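PDB 1J5X: glucosamine-6-phosphate deaminase, which is a SIS-domain protein with two parallel beta sheets flanked by helices. Local coordinates for residues Ala67-Tyr72 and Met166-Leu171. Sequence-based numbering, arbitrary orientation.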
ATOM      1  N   ALA A  67       4.979   0.366   4.867  1.00 15.59           N
ATOM      2  CA  ALA A  67       5.453   0.801   6.209  1.00 15.53           C
ATOM      3  C   ALA A  67       4.708   2.073   6.631  1.00 16.47           C
ATOM      4  O   ALA A  67       4.275   2.205   7.766  1.00 16.79           O
ATOM      5  CB  ALA A  67       6.983   1.109   6.170  1.00 14.91           C
ATOM      6  N   LEU A  68       4.554   3.009   5.704  1.00 15.21           N
ATOM      7  CA  LEU A  68       3.840   4.240   6.013  1.00 16.59           C
ATOM      8  C   LEU A  68       2.380   3.931   6.373  1.00 18.28           C
ATOM      9  O   LEU A  68       1.878   4.386   7.421  1.00 19.06           O
ATOM     10  CB  LEU A  68       3.865   5.185   4.820  1.00 18.67           C
ATOM     11  CG  LEU A  68       3.100   6.480   5.010  1.00 18.95           C
ATOM     12  CD1 LEU A  68       3.732   7.329   6.146  1.00 19.76           C
ATOM     13  CD2 LEU A  68       3.179   7.279   3.693  1.00 20.58           C
ATOM     14  N   THR A  69       1.717   3.144   5.529  1.00 16.71           N
ATOM     15  CA  THR A  69       0.314   2.804   5.770  1.00 18.22           C
ATOM     16  C   THR A  69       0.108   2.117   7.116  1.00 18.57           C
ATOM     17  O   THR A  69      -0.774   2.520   7.892  1.00 16.16           O
ATOM     18  CB  THR A  69      -0.223   1.907   4.655  1.00 17.75           C
ATOM     19  OG1 THR A  69       0.040   2.556   3.387  1.00 15.91           O
ATOM     20  CG2 THR A  69      -1.801   1.751   4.816  1.00 17.63           C
ATOM     21  N   ILE A  70       0.940   1.113   7.446  1.00 16.91           N
ATOM     22  CA  ILE A  70       0.719   0.448   8.711  1.00 15.09           C
ATOM     23  C   ILE A  70       1.122   1.324   9.901  1.00 16.86           C
ATOM     24  O   ILE A  70       0.497   1.248  10.968  1.00 16.60           O
ATOM     25  CB  ILE A  70       1.401  -0.971   8.703  1.00 17.98           C
ATOM     26  CG1 ILE A  70       1.031  -1.778   9.970  1.00 16.61           C
ATOM     27  CG2 ILE A  70       2.918  -0.818   8.562  1.00 15.61           C
ATOM     28  CD1 ILE A  70      -0.540  -2.028  10.104  1.00 19.13           C
ATOM     29  N   SER A  71       2.112   2.213   9.731  1.00 14.56           N
ATOM     30  CA  SER A  71       2.545   3.093  10.837  1.00 16.57           C
ATOM     31  C   SER A  71       1.323   3.944  11.306  1.00 17.94           C
ATOM     32  O   SER A  71       1.087   4.131  12.530  1.00 17.27           O
ATOM     33  CB  SER A  71       3.711   4.021  10.421  1.00 16.31           C
ATOM     34  OG  SER A  71       3.360   5.033   9.488  1.00 21.22           O
ATOM     35  N   TYR A  72       0.546   4.442  10.358  1.00 16.49           N
ATOM     36  CA  TYR A  72      -0.639   5.248  10.773  1.00 16.22           C
ATOM     37  C   TYR A  72      -1.577   4.353  11.592  1.00 17.62           C
ATOM     38  O   TYR A  72      -2.091   4.742  12.654  1.00 18.93           O
ATOM     39  CB  TYR A  72      -1.493   5.741   9.599  1.00 18.91           C
ATOM     40  CG  TYR A  72      -0.984   6.925   8.813  1.00 20.78           C
ATOM     41  CD1 TYR A  72      -1.131   8.213   9.292  1.00 23.52           C
ATOM     42  CD2 TYR A  72      -0.394   6.748   7.580  1.00 20.40           C
ATOM     43  CE1 TYR A  72      -0.690   9.313   8.557  1.00 25.52           C
ATOM     44  CE2 TYR A  72       0.037   7.802   6.843  1.00 18.78           C
ATOM     45  CZ  TYR A  72      -0.110   9.094   7.327  1.00 25.87           C
ATOM     46  OH  TYR A  72       0.309  10.163   6.571  1.00 27.33           O
HETATM   47  N   MSE A 166      -1.826  -8.319   1.297  1.00 17.29           N
HETATM   48  CA  MSE A 166      -1.774  -9.353   2.295  1.00 16.03           C
HETATM   49  C   MSE A 166      -0.900  -9.075   3.507  1.00 18.56           C
HETATM   50  O   MSE A 166      -1.241  -9.454   4.631  1.00 17.00           O
HETATM   51  CB  MSE A 166      -1.413 -10.737   1.605  1.00 16.94           C
HETATM   52  CG  MSE A 166      -2.446 -11.046   0.575  1.00 18.95           C
HETATM   53 SE   MSE A 166      -1.760 -12.698  -0.434  1.00 31.17          SE
HETATM   54  CE  MSE A 166      -3.409 -13.090  -1.357  1.00 27.82           C
ATOM     55  N   ILE A 167       0.234  -8.393   3.332  1.00 17.39           N
ATOM     56  CA  ILE A 167       1.061  -8.125   4.495  1.00 15.55           C
ATOM     57  C   ILE A 167       0.308  -7.011   5.300  1.00 16.23           C
ATOM     58  O   ILE A 167       0.248  -7.073   6.528  1.00 17.92           O
ATOM     59  CB  ILE A 167       2.477  -7.620   4.085  1.00 16.70           C
ATOM     60  CG1 ILE A 167       3.282  -8.836   3.487  1.00 17.70           C
ATOM     61  CG2 ILE A 167       3.249  -7.078   5.335  1.00 17.07           C
ATOM     62  CD1 ILE A 167       4.521  -8.392   2.748  1.00 19.56           C
ATOM     63  N   LEU A 168      -0.269  -6.065   4.593  1.00 17.21           N
ATOM     64  CA  LEU A 168      -0.999  -4.957   5.291  1.00 16.65           C
ATOM     65  C   LEU A 168      -2.161  -5.555   6.130  1.00 16.00           C
ATOM     66  O   LEU A 168      -2.296  -5.247   7.332  1.00 18.91           O
ATOM     67  CB  LEU A 168      -1.482  -3.939   4.262  1.00 17.48           C
ATOM     68  CG  LEU A 168      -2.232  -2.732   4.866  1.00 15.40           C
ATOM     69  CD1 LEU A 168      -1.368  -2.077   5.965  1.00 20.01           C
ATOM     70  CD2 LEU A 168      -2.620  -1.748   3.781  1.00 16.21           C
ATOM     71  N   LEU A 169      -2.932  -6.412   5.503  1.00 16.76           N
ATOM     72  CA  LEU A 169      -4.028  -7.072   6.211  1.00 17.48           C
ATOM     73  C   LEU A 169      -3.497  -7.764   7.442  1.00 18.78           C
ATOM     74  O   LEU A 169      -4.057  -7.658   8.561  1.00 18.47           O
ATOM     75  CB  LEU A 169      -4.667  -8.094   5.309  1.00 18.88           C
ATOM     76  CG  LEU A 169      -5.531  -9.151   5.999  1.00 17.93           C
ATOM     77  CD1 LEU A 169      -6.748  -8.427   6.638  1.00 18.17           C
ATOM     78  CD2 LEU A 169      -6.053 -10.119   4.948  1.00 18.65           C
ATOM     79  N   SER A 170      -2.410  -8.516   7.281  1.00 18.81           N
ATOM     80  CA  SER A 170      -1.877  -9.232   8.433  1.00 16.66           C
ATOM     81  C   SER A 170      -1.434  -8.348   9.601  1.00 19.06           C
ATOM     82  O   SER A 170      -1.704  -8.675  10.778  1.00 19.47           O
ATOM     83  CB  SER A 170      -0.647 -10.120   8.022  1.00 20.35           C
ATOM     84  OG  SER A 170      -0.989 -10.951   6.922  1.00 19.48           O
ATOM     85  N   LEU A 171      -0.746  -7.249   9.307  1.00 14.56           N
ATOM     86  CA  LEU A 171      -0.239  -6.398  10.359  1.00 17.34           C
ATOM     87  C   LEU A 171      -1.397  -5.577  10.947  1.00 15.75           C
ATOM     88  O   LEU A 171      -1.331  -5.317  12.109  1.00 16.04           O
ATOM     89  CB  LEU A 171       0.886  -5.466   9.852  1.00 16.96           C
ATOM     90  CG  LEU A 171       2.101  -6.215   9.274  1.00 18.38           C
ATOM     91  CD1 LEU A 171       3.178  -5.207   8.812  1.00 20.71           C
ATOM     92  CD2 LEU A 171       2.619  -7.159  10.298  1.00 19.82           C
TER
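Ile70 and Leu171 meet through aliphatic carbons, their side chains crossing at about a right angle. Both CG1 and CD1 of Ile70 lie against Leu171 CB, with CG1 at 3.7 Å, and CD1 reaches on to the Leu171 backbone at its carbonyl carbon. The isoleucine gets there because CG1 stands anti to the backbone N (chi1 -173°), which carries the ethyl arm across to the partner helix. One turn before Leu171 on the same helix, Leu168 brings in its two methyls: CD2 packs on Thr69 CG2 at 3.7 Å, while CD1 touches that same methyl and also Ile70 CB, the latter at 4.0 Å.

The two segments lie on helices 62-78 and 162-179 of the alpha/beta SIS domain; the axes of 67-72 and 166-171 approach to 10.2 Å, with 19° between their N-to-C directions. They pack beside its parallel five-stranded sheet, where Phe107 of strand 102-107 touches both Ile70 and Leu171.

The hydroxyls of Thr69 and Ser170 bond to carbonyls of their own helices. Thr69 turns its methyl to Leu168, while OG1 hydrogen-bonds to Asn65 O one turn back. Ser170 OG bonds to Met166 O at 2.7 Å, on the opposite face of the carbonyl plane from Ser170 N, so two donors grip that oxygen.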